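PDB 3OI8: magnesium and cobalt efflux protein CorC from Neisseria meningitidis serogroup B, which probably takes part in magnesium and cobalt transport, and whose CBS domain pair, contained in this fragment, binds adenosine. Local coordinates for residues A[50-55]-A[73-78]; A[80-85]-A[143-148]; A[86-91]-A[106-111]; A[57-62]-A[101-106]. All coordinates share one frame; numbering follows the deposited sequence.

Contact 1: A[50-55]-A[73-78]; sequences MNVLKE and RFPVIG. With ADN (adenosine), chain C.
The backbones of L53 and V76 pair side by side in parallel. L53 N donates to P75 O at 3.0 Å, I77 N donates to L53 O at 2.8 Å, and E55 N closes the series on I77 O with a more bent bond (146°). Before L53 and P75 the two chains part, and the adenine ring fills the gap: N51 N donates to N1 of adenosine at 2.7 Å, while the adenosine N6 amino group gives one proton to N51 O and the other to R73 O. A backbone donor for N1 and backbone acceptors for N6 match the Watson-Crick edge of adenine. P75 CD packs against N51 O at 3.5 Å, and its CB meets V52 CG1. On the face shared by L53 and V76, L53 CD1 rests on F74 CB at 3.8 Å. On the other face K54 runs alongside I77, whose chi1 of 61° brings CD1 within 3.7 Å of K54 CD. In the second shell, H71 holds the side-chain oxygen of N51 and itself bonds the nucleoside. The two strands belong to the beta-alpha-beta unit of a CBS domain: helix 59-69 connects them and packs on L53 and F74, and strand 84-89 flanks strand 73-77 antiparallel.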
loop_
_atom_site.group_PDB
_atom_site.type_symbol
_atom_site.label_atom_id
_atom_site.label_comp_id
_atom_site.label_asym_id
_atom_site.label_seq_id
_atom_site.Cartn_x
_atom_site.Cartn_y
_atom_site.Cartn_z
HETATM N N MSE A 50 12.782 -3.176 -14.816
HETATM C CA MSE A 50 12.773 -3.439 -13.378
HETATM C C MSE A 50 14.125 -3.106 -12.766
HETATM O O MSE A 50 15.158 -3.323 -13.396
HETATM C CB MSE A 50 12.515 -4.913 -13.108
HETATM C CG MSE A 50 11.315 -5.483 -13.788
HETATM SE SE MSE A 50 11.250 -7.360 -13.338
HETATM C CE MSE A 50 12.939 -7.931 -14.113
ATOM N N ASN A 51 14.124 -2.609 -11.530
ATOM C CA ASN A 51 15.361 -2.443 -10.778
ATOM C C ASN A 51 15.580 -3.684 -9.926
ATOM O O ASN A 51 14.775 -3.964 -9.034
ATOM C CB ASN A 51 15.302 -1.197 -9.881
ATOM C CG ASN A 51 15.313 0.100 -10.673
ATOM O OD1 ASN A 51 14.512 0.997 -10.416
ATOM N ND2 ASN A 51 16.224 0.204 -11.640
ATOM N N VAL A 52 16.652 -4.431 -10.206
ATOM C CA VAL A 52 16.911 -5.691 -9.501
ATOM C C VAL A 52 18.248 -5.684 -8.745
ATOM O O VAL A 52 19.109 -4.832 -8.986
ATOM C CB VAL A 52 16.915 -6.883 -10.482
ATOM C CG1 VAL A 52 15.571 -6.987 -11.212
ATOM C CG2 VAL A 52 18.064 -6.738 -11.492
ATOM N N LEU A 53 18.429 -6.653 -7.849
ATOM C CA LEU A 53 19.708 -6.819 -7.149
ATOM C C LEU A 53 20.344 -8.142 -7.551
ATOM O O LEU A 53 19.632 -9.136 -7.725
ATOM C CB LEU A 53 19.478 -6.822 -5.634
ATOM C CG LEU A 53 18.778 -5.571 -5.078
ATOM C CD1 LEU A 53 18.458 -5.768 -3.606
ATOM C CD2 LEU A 53 19.649 -4.342 -5.285
ATOM N N LYS A 54 21.672 -8.163 -7.685
ATOM C CA LYS A 54 22.388 -9.386 -8.038
ATOM C C LYS A 54 22.630 -10.218 -6.788
ATOM O O LYS A 54 22.969 -9.693 -5.734
ATOM C CB LYS A 54 23.748 -9.101 -8.693
ATOM C CG LYS A 54 23.775 -8.037 -9.778
ATOM C CD LYS A 54 22.676 -8.204 -10.801
ATOM C CE LYS A 54 22.714 -7.037 -11.795
ATOM N NZ LYS A 54 21.408 -6.765 -12.470
ATOM N N GLU A 55 22.435 -11.518 -6.931
ATOM C CA GLU A 55 22.620 -12.511 -5.879
ATOM C C GLU A 55 23.836 -12.232 -4.988
ATOM O O GLU A 55 23.736 -12.237 -3.759
ATOM C CB GLU A 55 22.793 -13.882 -6.570
ATOM C CG GLU A 55 22.623 -15.108 -5.692
ATOM C CD GLU A 55 22.671 -16.418 -6.492
ATOM O OE1 GLU A 55 23.050 -16.397 -7.691
ATOM O OE2 GLU A 55 22.322 -17.478 -5.919
ATOM N N ARG A 73 10.925 -2.646 -2.330
ATOM C CA ARG A 73 11.129 -4.079 -2.609
ATOM C C ARG A 73 11.842 -4.271 -3.941
ATOM O O ARG A 73 11.611 -3.506 -4.871
ATOM C CB ARG A 73 9.783 -4.804 -2.626
ATOM C CG ARG A 73 9.309 -5.190 -1.235
ATOM C CD ARG A 73 7.822 -5.167 -1.118
ATOM N NE ARG A 73 7.311 -3.821 -1.333
ATOM C CZ ARG A 73 6.802 -3.049 -0.381
ATOM N NH1 ARG A 73 6.368 -1.836 -0.687
ATOM N NH2 ARG A 73 6.718 -3.488 0.869
ATOM N N PHE A 74 12.704 -5.292 -4.012
ATOM C CA PHE A 74 13.544 -5.555 -5.187
ATOM C C PHE A 74 13.627 -7.053 -5.486
ATOM O O PHE A 74 13.966 -7.845 -4.600
ATOM C CB PHE A 74 14.971 -5.062 -4.917
ATOM C CG PHE A 74 15.061 -3.596 -4.592
ATOM C CD1 PHE A 74 15.464 -2.685 -5.554
ATOM C CD2 PHE A 74 14.749 -3.135 -3.330
ATOM C CE1 PHE A 74 15.554 -1.329 -5.264
ATOM C CE2 PHE A 74 14.823 -1.781 -3.034
ATOM C CZ PHE A 74 15.222 -0.876 -4.001
ATOM N N PRO A 75 13.335 -7.447 -6.735
ATOM C CA PRO A 75 13.625 -8.827 -7.153
ATOM C C PRO A 75 15.123 -9.066 -7.031
ATOM O O PRO A 75 15.904 -8.173 -7.336
ATOM C CB PRO A 75 13.275 -8.831 -8.651
ATOM C CG PRO A 75 12.367 -7.639 -8.846
ATOM C CD PRO A 75 12.806 -6.618 -7.838
ATOM N N VAL A 76 15.522 -10.253 -6.612
ATOM C CA VAL A 76 16.939 -10.593 -6.571
ATOM C C VAL A 76 17.171 -11.657 -7.642
ATOM O O VAL A 76 16.423 -12.631 -7.700
ATOM C CB VAL A 76 17.353 -11.120 -5.193
ATOM C CG1 VAL A 76 18.797 -11.665 -5.233
ATOM C CG2 VAL A 76 17.241 -9.997 -4.133
ATOM N N ILE A 77 18.192 -11.465 -8.478
ATOM C CA ILE A 77 18.389 -12.333 -9.635
ATOM C C ILE A 77 19.689 -13.130 -9.572
ATOM O O ILE A 77 20.652 -12.760 -8.878
ATOM C CB ILE A 77 18.384 -11.554 -10.959
ATOM C CG1 ILE A 77 19.528 -10.530 -10.980
ATOM C CG2 ILE A 77 17.033 -10.912 -11.196
ATOM C CD1 ILE A 77 19.905 -10.027 -12.353
ATOM N N GLY A 78 19.697 -14.228 -10.312
ATOM C CA GLY A 78 20.888 -15.035 -10.477
ATOM C C GLY A 78 21.582 -14.578 -11.742
ATOM O O GLY A 78 22.121 -13.475 -11.790
HETATM O "O5'" ADN C . 8.853 2.993 -6.062
HETATM C "C5'" ADN C . 8.081 4.019 -6.631
HETATM C "C4'" ADN C . 7.414 3.518 -7.948
HETATM O "O4'" ADN C . 8.394 2.827 -8.778
HETATM C "C3'" ADN C . 6.267 2.529 -7.651
HETATM O "O3'" ADN C . 5.032 3.178 -7.790
HETATM C "C2'" ADN C . 6.412 1.441 -8.687
HETATM O "O2'" ADN C . 5.625 1.736 -9.819
HETATM C "C1'" ADN C . 7.880 1.497 -9.110
HETATM N N9 ADN C . 8.679 0.469 -8.445
HETATM C C8 ADN C . 8.618 0.049 -6.984
HETATM N N7 ADN C . 9.670 -1.007 -6.774
HETATM C C5 ADN C . 10.389 -1.230 -8.115
HETATM C C6 ADN C . 11.558 -2.175 -8.530
HETATM N N6 ADN C . 12.191 -3.027 -7.524
HETATM N N1 ADN C . 12.039 -2.168 -9.906
HETATM C C2 ADN C . 11.415 -1.245 -10.942
HETATM N N3 ADN C . 10.270 -0.314 -10.535
HETATM C C4 ADN C . 9.778 -0.321 -9.135
HETATM O O HOH W 1 23.418 -11.908 -10.155
#

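Contact 2: A[80-85]-A[143-148]; sequences DKDEVL and GGTSGL
A type I beta turn from D80 to E83, entered through an Asx turn, presents its backbone and one carboxylate to the start of strand 145-150. The hydroxyl OG1 of T145 donates to K81 O at 2.7 Å, approaching at 143° to the C=O bond and tilted 17° from the carbonyl plane. D82 OD1 accepts from T145 N at 2.9 Å, nearly in line with its own C-O bond. One threonine is therefore gripped twice, by a turn carbonyl and by an aspartate; its OG1 lies beside its own backbone N (chi1 -65°), which lets hydroxyl and amide face the same turn. The turn is itself stiffened: D80 OD1 takes the N-H of D82 from above the carboxylate plane, and E83 N bonds back to D80 O. This is a meeting of the two CBS domains of the pair: the turn links strands 73-77 and 84-89 of one sheet, while T145 belongs to the other. G144 CA lies 3.7 Å from D82 OD1, and as glycine it adds no bulk beside the carboxylate. V84 CG2 is an apolar neighbour, 3.9 Å from T145 OG1. K81 NZ turns elsewhere, to the carbonyl of R47, and farther along strand 145-150 L148 touches adenosine.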
loop_
_atom_site.group_PDB
_atom_site.type_symbol
_atom_site.label_atom_id
_atom_site.label_comp_id
_atom_site.label_asym_id
_atom_site.label_seq_id
_atom_site.Cartn_x
_atom_site.Cartn_y
_atom_site.Cartn_z
ATOM N N ASP A 80 20.473 -13.746 -14.760
ATOM C CA ASP A 80 19.820 -12.644 -15.453
ATOM C C ASP A 80 18.377 -12.551 -14.956
ATOM O O ASP A 80 17.972 -13.264 -14.026
ATOM C CB ASP A 80 19.871 -12.823 -16.983
ATOM C CG ASP A 80 19.210 -14.105 -17.448
ATOM O OD1 ASP A 80 18.330 -14.627 -16.729
ATOM O OD2 ASP A 80 19.566 -14.595 -18.545
ATOM N N LYS A 81 17.597 -11.682 -15.576
ATOM C CA LYS A 81 16.271 -11.390 -15.038
ATOM C C LYS A 81 15.282 -12.533 -15.234
ATOM O O LYS A 81 14.180 -12.509 -14.679
ATOM C CB LYS A 81 15.732 -10.083 -15.611
ATOM C CG LYS A 81 16.546 -8.881 -15.195
ATOM C CD LYS A 81 15.983 -7.596 -15.771
ATOM C CE LYS A 81 16.754 -6.400 -15.238
ATOM N NZ LYS A 81 16.327 -5.171 -15.945
ATOM N N ASP A 82 15.672 -13.536 -16.018
ATOM C CA ASP A 82 14.848 -14.738 -16.162
ATOM C C ASP A 82 15.114 -15.756 -15.047
ATOM O O ASP A 82 14.509 -16.832 -15.001
ATOM C CB ASP A 82 15.034 -15.346 -17.562
ATOM C CG ASP A 82 14.367 -14.498 -18.632
ATOM O OD1 ASP A 82 13.257 -13.986 -18.350
ATOM O OD2 ASP A 82 14.948 -14.307 -19.720
ATOM N N GLU A 83 16.023 -15.409 -14.141
ATOM C CA GLU A 83 16.252 -16.242 -12.970
ATOM C C GLU A 83 16.032 -15.425 -11.692
ATOM O O GLU A 83 16.992 -14.946 -11.095
ATOM C CB GLU A 83 17.671 -16.861 -12.998
ATOM C CG GLU A 83 17.876 -17.846 -11.854
ATOM C CD GLU A 83 19.256 -18.500 -11.809
ATOM O OE1 GLU A 83 20.207 -17.999 -12.453
ATOM O OE2 GLU A 83 19.380 -19.526 -11.106
ATOM N N VAL A 84 14.773 -15.238 -11.293
ATOM C CA VAL A 84 14.475 -14.464 -10.087
ATOM C C VAL A 84 14.520 -15.418 -8.905
ATOM O O VAL A 84 13.844 -16.442 -8.905
ATOM C CB VAL A 84 13.086 -13.752 -10.147
ATOM C CG1 VAL A 84 12.784 -13.041 -8.794
ATOM C CG2 VAL A 84 13.022 -12.755 -11.283
ATOM N N LEU A 85 15.326 -15.087 -7.906
ATOM C CA LEU A 85 15.562 -15.997 -6.782
ATOM C C LEU A 85 14.663 -15.669 -5.612
ATOM O O LEU A 85 14.474 -16.477 -4.699
ATOM C CB LEU A 85 17.024 -15.889 -6.339
ATOM C CG LEU A 85 18.031 -16.100 -7.472
ATOM C CD1 LEU A 85 19.445 -15.744 -7.028
ATOM C CD2 LEU A 85 17.954 -17.540 -7.974
ATOM N N GLY A 143 7.398 -19.192 -19.354
ATOM C CA GLY A 143 8.182 -19.334 -18.132
ATOM C C GLY A 143 9.187 -18.217 -17.881
ATOM O O GLY A 143 9.767 -18.127 -16.803
ATOM N N GLY A 144 9.400 -17.361 -18.875
ATOM C CA GLY A 144 10.318 -16.245 -18.723
ATOM C C GLY A 144 9.686 -15.103 -17.944
ATOM O O GLY A 144 8.467 -15.042 -17.795
ATOM N N THR A 145 10.521 -14.194 -17.452
ATOM C CA THR A 145 10.065 -13.021 -16.714
ATOM C C THR A 145 9.531 -11.961 -17.673
ATOM O O THR A 145 10.234 -11.563 -18.603
ATOM C CB THR A 145 11.249 -12.415 -15.923
ATOM O OG1 THR A 145 11.678 -13.347 -14.931
ATOM C CG2 THR A 145 10.867 -11.124 -15.267
ATOM N N SER A 146 8.290 -11.518 -17.463
ATOM C CA SER A 146 7.694 -10.453 -18.275
ATOM C C SER A 146 7.852 -9.109 -17.584
ATOM O O SER A 146 7.918 -8.073 -18.229
ATOM C CB SER A 146 6.196 -10.700 -18.506
ATOM O OG SER A 146 5.971 -11.950 -19.117
ATOM N N GLY A 147 7.879 -9.129 -16.258
ATOM C CA GLY A 147 8.065 -7.910 -15.496
ATOM C C GLY A 147 7.675 -8.143 -14.050
ATOM O O GLY A 147 7.742 -9.266 -13.552
ATOM N N LEU A 148 7.278 -7.079 -13.369
ATOM C CA LEU A 148 6.854 -7.194 -11.978
ATOM C C LEU A 148 5.628 -6.301 -11.802
ATOM O O LEU A 148 5.347 -5.448 -12.660
ATOM C CB LEU A 148 7.996 -6.807 -11.017
ATOM C CG LEU A 148 8.528 -5.369 -10.999
ATOM C CD1 LEU A 148 7.583 -4.422 -10.262
ATOM C CD2 LEU A 148 9.922 -5.312 -10.338
#

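Contact 3: A[86-91]-A[106-111]; sequences GILHAK and KSILRP
I108 meets L88 through their methyl ends: I108 CD1 and L88 CD1 are 3.5 Å apart, tighter than usual for two carbons. With a chi1 of 60°, the otherwise extended I108 chain delivers CD1 to the leucine. The carbonyl of I108 does not bond the strand directly; a water donates to I108 O and accepts from H89 N at 2.9 Å, bridging a place where the two backbones have separated. L109 follows and lays CD1 over the backbone of 86-88, 3.6 Å from I87 O. G86, having no side chain, allows both L109 CG and R110 O close to its CA, at 3.9 Å and 3.1 Å.

R110 makes the backbone link. I87 N donates to R110 O at 2.7 Å and R110 N donates to I87 O at 2.9 Å, so the two form an antiparallel hydrogen-bonded pair, a single bridge. It ties the edge strand 84-89 of the first CBS domain's sheet to the chain that follows helix 105-108, within the sequence of the second CBS domain. The extended R110 side chain reaches across H89: its CD sits over one face of the imidazole, offset toward the rim, and the guanidinium lies flat on the ring, planes 13° apart and centres 3.8 Å apart. D92 forms a salt bridge with R110 NE and so helps fix the rotation of this flat group. P111 touches mainly through its backbone, its O near I87 CG1; I87 in turn packs on M135 and I137 of the other sheet.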
loop_
_atom_site.group_PDB
_atom_site.type_symbol
_atom_site.label_atom_id
_atom_site.label_comp_id
_atom_site.label_asym_id
_atom_site.label_seq_id
_atom_site.Cartn_x
_atom_site.Cartn_y
_atom_site.Cartn_z
ATOM N N GLY A 86 14.129 -14.457 -5.616
ATOM C CA GLY A 86 13.430 -13.979 -4.449
ATOM C C GLY A 86 13.220 -12.480 -4.472
ATOM O O GLY A 86 13.563 -11.801 -5.447
ATOM N N ILE A 87 12.649 -11.973 -3.384
ATOM C CA ILE A 87 12.402 -10.549 -3.207
ATOM C C ILE A 87 13.141 -10.090 -1.948
ATOM O O ILE A 87 13.070 -10.745 -0.909
ATOM C CB ILE A 87 10.892 -10.258 -2.991
ATOM C CG1 ILE A 87 10.025 -10.944 -4.051
ATOM C CG2 ILE A 87 10.631 -8.759 -2.945
ATOM C CD1 ILE A 87 10.293 -10.500 -5.475
ATOM N N LEU A 88 13.862 -8.976 -2.052
ATOM C CA LEU A 88 14.431 -8.327 -0.886
ATOM C C LEU A 88 13.603 -7.106 -0.576
ATOM O O LEU A 88 13.335 -6.308 -1.470
ATOM C CB LEU A 88 15.864 -7.853 -1.132
ATOM C CG LEU A 88 16.289 -6.938 0.034
ATOM C CD1 LEU A 88 16.717 -7.741 1.255
ATOM C CD2 LEU A 88 17.368 -5.943 -0.358
ATOM N N HIS A 89 13.213 -6.978 0.691
ATOM C CA HIS A 89 12.544 -5.797 1.233
ATOM C C HIS A 89 13.595 -4.886 1.843
ATOM O O HIS A 89 14.348 -5.308 2.722
ATOM C CB HIS A 89 11.555 -6.233 2.310
ATOM C CG HIS A 89 10.418 -7.039 1.769
ATOM N ND1 HIS A 89 9.111 -6.842 2.157
ATOM C CD2 HIS A 89 10.390 -8.013 0.829
ATOM C CE1 HIS A 89 8.329 -7.677 1.494
ATOM N NE2 HIS A 89 9.082 -8.399 0.683
ATOM N N ALA A 90 13.651 -3.646 1.369
ATOM C CA ALA A 90 14.686 -2.703 1.783
ATOM C C ALA A 90 14.896 -2.690 3.307
ATOM O O ALA A 90 16.026 -2.650 3.798
ATOM C CB ALA A 90 14.328 -1.291 1.296
ATOM N N LYS A 91 13.805 -2.709 4.055
ATOM C CA LYS A 91 13.911 -2.569 5.503
ATOM C C LYS A 91 14.425 -3.826 6.204
ATOM O O LYS A 91 14.737 -3.784 7.387
ATOM C CB LYS A 91 12.589 -2.117 6.114
ATOM C CG LYS A 91 11.446 -3.104 6.024
ATOM C CD LYS A 91 10.173 -2.463 6.600
ATOM C CE LYS A 91 8.927 -3.319 6.376
ATOM N NZ LYS A 91 8.888 -4.525 7.256
ATOM N N LYS A 106 20.887 -14.417 1.462
ATOM C CA LYS A 106 19.947 -15.545 1.563
ATOM C C LYS A 106 19.258 -15.632 2.931
ATOM O O LYS A 106 18.177 -16.220 3.053
ATOM C CB LYS A 106 20.641 -16.876 1.281
ATOM C CG LYS A 106 21.298 -16.975 -0.087
ATOM C CD LYS A 106 20.325 -17.402 -1.173
ATOM C CE LYS A 106 21.055 -17.552 -2.513
ATOM N NZ LYS A 106 22.293 -18.386 -2.375
ATOM N N SER A 107 19.880 -15.061 3.961
ATOM C CA SER A 107 19.245 -15.027 5.290
ATOM C C SER A 107 17.998 -14.139 5.365
ATOM O O SER A 107 17.173 -14.304 6.271
ATOM C CB SER A 107 20.239 -14.578 6.375
ATOM O OG SER A 107 21.277 -15.544 6.513
ATOM N N ILE A 108 17.871 -13.179 4.451
ATOM C CA ILE A 108 16.748 -12.229 4.520
ATOM C C ILE A 108 15.888 -12.227 3.258
ATOM O O ILE A 108 14.887 -11.528 3.185
ATOM C CB ILE A 108 17.204 -10.753 4.825
ATOM C CG1 ILE A 108 18.157 -10.234 3.744
ATOM C CG2 ILE A 108 17.826 -10.612 6.238
ATOM C CD1 ILE A 108 18.592 -8.791 3.963
ATOM N N LEU A 109 16.292 -13.000 2.259
ATOM C CA LEU A 109 15.558 -13.062 1.007
ATOM C C LEU A 109 14.220 -13.757 1.208
ATOM O O LEU A 109 14.145 -14.827 1.819
ATOM C CB LEU A 109 16.371 -13.852 -0.021
ATOM C CG LEU A 109 15.897 -13.815 -1.465
ATOM C CD1 LEU A 109 16.083 -12.407 -2.001
ATOM C CD2 LEU A 109 16.689 -14.822 -2.281
ATOM N N ARG A 110 13.159 -13.161 0.684
ATOM C CA ARG A 110 11.856 -13.809 0.732
ATOM C C ARG A 110 11.555 -14.436 -0.618
ATOM O O ARG A 110 12.054 -13.966 -1.637
ATOM C CB ARG A 110 10.787 -12.792 1.091
ATOM C CG ARG A 110 11.019 -12.125 2.457
ATOM C CD ARG A 110 10.177 -10.882 2.591
ATOM N NE ARG A 110 10.513 -10.088 3.771
ATOM C CZ ARG A 110 9.608 -9.608 4.622
ATOM N NH1 ARG A 110 8.320 -9.859 4.427
ATOM N NH2 ARG A 110 9.988 -8.881 5.665
ATOM N N PRO A 111 10.731 -15.500 -0.629
ATOM C CA PRO A 111 10.315 -16.149 -1.881
ATOM C C PRO A 111 9.472 -15.210 -2.745
ATOM O O PRO A 111 8.727 -14.390 -2.221
ATOM C CB PRO A 111 9.465 -17.332 -1.406
ATOM C CG PRO A 111 9.097 -17.015 0.014
ATOM C CD PRO A 111 10.210 -16.194 0.562
HETATM O O HOH W 2 13.665 -9.178 2.538
#

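Contact 4: A[57-62]-A[101-106]; sequences DSIERI and EQFHLK
F103 reaches from the chain before helix 105-108 to the first turn of helix 59-69, and I59 and I62 receive it. Its CB starts beside I59, 3.7 Å from I59 CD1. A chi1 of 179° turns CG away from the backbone N and carries the ring across to the helix. I59 CB stands over one face of the ring, nearest CG and CD2, in a CH-pi contact 4.0 Å from the centroid. CD1 is near I59 CD1, on the same branched side chain. Farther out, CE2 has D57 O at the ring edge, at 4.0 Å, and CZ ends 3.7 Å from I62 CD1, which approaches obliquely. Two apolar side chains about one helical turn apart thus cover the phenylalanine, whose opposite face is covered by L105 N of its own segment.

The receiving end is a capped helix N-terminus within the CBS domain: S58 is the N-cap, its OG accepting from R61 N at 3.2 Å. D57 OD1 accepts from S58 N and, through its syn lone pair, from R61 NE at 2.8 Å in a salt bridge. I62 CD1 also meets L105 CD2, at 4.1 Å. Y96 sets its ring edge-to-face with F103, and M97 of the second subunit packs against I59.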
loop_
_atom_site.group_PDB
_atom_site.type_symbol
_atom_site.label_atom_id
_atom_site.label_comp_id
_atom_site.label_asym_id
_atom_site.label_seq_id
_atom_site.Cartn_x
_atom_site.Cartn_y
_atom_site.Cartn_z
ATOM N N ASP A 57 26.024 -9.573 -4.795
ATOM C CA ASP A 57 26.504 -8.220 -4.613
ATOM C C ASP A 57 26.816 -7.934 -3.126
ATOM O O ASP A 57 26.303 -8.615 -2.240
ATOM C CB ASP A 57 25.478 -7.228 -5.163
ATOM C CG ASP A 57 26.133 -6.091 -5.922
ATOM O OD1 ASP A 57 27.355 -5.864 -5.740
ATOM O OD2 ASP A 57 25.439 -5.423 -6.708
ATOM N N SER A 58 27.661 -6.938 -2.867
ATOM C CA SER A 58 28.058 -6.593 -1.498
ATOM C C SER A 58 26.985 -5.766 -0.782
ATOM O O SER A 58 26.158 -5.101 -1.411
ATOM C CB SER A 58 29.358 -5.790 -1.518
ATOM O OG SER A 58 29.093 -4.490 -2.011
ATOM N N ILE A 59 27.005 -5.789 0.544
ATOM C CA ILE A 59 26.031 -5.001 1.281
ATOM C C ILE A 59 26.123 -3.510 0.925
ATOM O O ILE A 59 25.106 -2.836 0.807
ATOM C CB ILE A 59 26.119 -5.235 2.810
ATOM C CG1 ILE A 59 24.923 -4.570 3.507
ATOM C CG2 ILE A 59 27.464 -4.790 3.367
ATOM C CD1 ILE A 59 24.675 -5.071 4.906
ATOM N N GLU A 60 27.340 -3.007 0.731
ATOM C CA GLU A 60 27.566 -1.597 0.399
ATOM C C GLU A 60 26.945 -1.184 -0.942
ATOM O O GLU A 60 26.328 -0.120 -1.065
ATOM C CB GLU A 60 29.068 -1.281 0.390
ATOM C CG GLU A 60 29.744 -1.305 1.762
ATOM C CD GLU A 60 30.198 -2.695 2.191
ATOM O OE1 GLU A 60 30.067 -3.653 1.389
ATOM O OE2 GLU A 60 30.691 -2.826 3.336
ATOM N N ARG A 61 27.117 -2.025 -1.955
ATOM C CA ARG A 61 26.571 -1.741 -3.267
ATOM C C ARG A 61 25.043 -1.925 -3.293
ATOM O O ARG A 61 24.316 -1.094 -3.835
ATOM C CB ARG A 61 27.258 -2.642 -4.296
ATOM C CG ARG A 61 28.711 -2.238 -4.557
ATOM C CD ARG A 61 29.450 -3.282 -5.387
ATOM N NE ARG A 61 28.753 -3.561 -6.640
ATOM C CZ ARG A 61 28.991 -2.924 -7.781
ATOM N NH1 ARG A 61 29.913 -1.968 -7.831
ATOM N NH2 ARG A 61 28.311 -3.246 -8.873
ATOM N N ILE A 62 24.558 -3.012 -2.704
ATOM C CA ILE A 62 23.116 -3.189 -2.536
ATOM C C ILE A 62 22.479 -1.970 -1.851
ATOM O O ILE A 62 21.527 -1.380 -2.374
ATOM C CB ILE A 62 22.790 -4.484 -1.735
ATOM C CG1 ILE A 62 22.995 -5.718 -2.626
ATOM C CG2 ILE A 62 21.356 -4.439 -1.176
ATOM C CD1 ILE A 62 23.055 -7.027 -1.867
ATOM N N GLU A 101 29.325 -6.857 8.410
ATOM C CA GLU A 101 30.270 -7.906 8.070
ATOM C C GLU A 101 29.607 -9.281 8.066
ATOM O O GLU A 101 30.114 -10.224 7.452
ATOM C CB GLU A 101 31.505 -7.855 8.996
ATOM C CG GLU A 101 31.281 -8.279 10.442
ATOM C CD GLU A 101 30.540 -7.247 11.294
ATOM O OE1 GLU A 101 30.325 -6.103 10.837
ATOM O OE2 GLU A 101 30.183 -7.586 12.441
ATOM N N GLN A 102 28.463 -9.391 8.737
ATOM C CA GLN A 102 27.726 -10.655 8.767
ATOM C C GLN A 102 26.636 -10.767 7.681
ATOM O O GLN A 102 25.927 -11.764 7.625
ATOM C CB GLN A 102 27.128 -10.911 10.156
ATOM C CG GLN A 102 28.169 -11.224 11.232
ATOM C CD GLN A 102 27.536 -11.509 12.582
ATOM O OE1 GLN A 102 26.767 -10.702 13.090
ATOM N NE2 GLN A 102 27.844 -12.665 13.159
ATOM N N PHE A 103 26.535 -9.767 6.808
ATOM C CA PHE A 103 25.529 -9.773 5.743
ATOM C C PHE A 103 25.481 -11.099 5.006
ATOM O O PHE A 103 26.514 -11.624 4.563
ATOM C CB PHE A 103 25.760 -8.632 4.746
ATOM C CG PHE A 103 24.764 -8.600 3.610
ATOM C CD1 PHE A 103 23.417 -8.393 3.855
ATOM C CD2 PHE A 103 25.178 -8.764 2.290
ATOM C CE1 PHE A 103 22.491 -8.351 2.804
ATOM C CE2 PHE A 103 24.258 -8.729 1.236
ATOM C CZ PHE A 103 22.916 -8.519 1.499
ATOM N N HIS A 104 24.269 -11.635 4.874
ATOM C CA HIS A 104 24.058 -12.894 4.164
ATOM C C HIS A 104 22.712 -12.748 3.473
ATOM O O HIS A 104 21.667 -12.889 4.098
ATOM C CB HIS A 104 24.076 -14.081 5.141
ATOM C CG HIS A 104 23.949 -15.423 4.482
ATOM N ND1 HIS A 104 24.128 -15.611 3.128
ATOM C CD2 HIS A 104 23.674 -16.646 4.998
ATOM C CE1 HIS A 104 23.960 -16.890 2.836
ATOM N NE2 HIS A 104 23.682 -17.538 3.953
ATOM N N LEU A 105 22.742 -12.430 2.183
ATOM C CA LEU A 105 21.526 -12.054 1.489
ATOM C C LEU A 105 20.470 -13.157 1.601
ATOM O O LEU A 105 19.295 -12.865 1.819
ATOM C CB LEU A 105 21.814 -11.710 0.023
ATOM C CG LEU A 105 20.614 -11.208 -0.795
ATOM C CD1 LEU A 105 19.828 -10.157 -0.003
ATOM C CD2 LEU A 105 21.082 -10.636 -2.143
ATOM N N LYS A 106 20.887 -14.417 1.462
ATOM C CA LYS A 106 19.947 -15.545 1.563
ATOM C C LYS A 106 19.258 -15.632 2.931
ATOM O O LYS A 106 18.177 -16.220 3.053
ATOM C CB LYS A 106 20.641 -16.876 1.281
ATOM C CG LYS A 106 21.298 -16.975 -0.087
ATOM C CD LYS A 106 20.325 -17.402 -1.173
ATOM C CE LYS A 106 21.055 -17.552 -2.513
ATOM N NZ LYS A 106 22.293 -18.386 -2.375
#

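Contacts 1 and 3 lie on the same three-stranded sheet, centres about 10 Å apart: strand 73-77 pairs with 53-54 in contact 1, and strand 84-89 joins its other edge, V76 N lying 2.8 Å from G86 O. Contact 2 uses the turn between those strands to reach the second sheet, and contact 3 is nested within the chain loop it closes. Contact 4 lies on helix 59-69, which packs on the first sheet, L53 CD1 of contact 1 being 4.0 Å from I62 CG2; it touches contact 3 and shares K106 with it. Adenosine sits in contact 1 and against L148 of contact 2, whereas the I62 side chain of contact 4 remains about 11 Å from it.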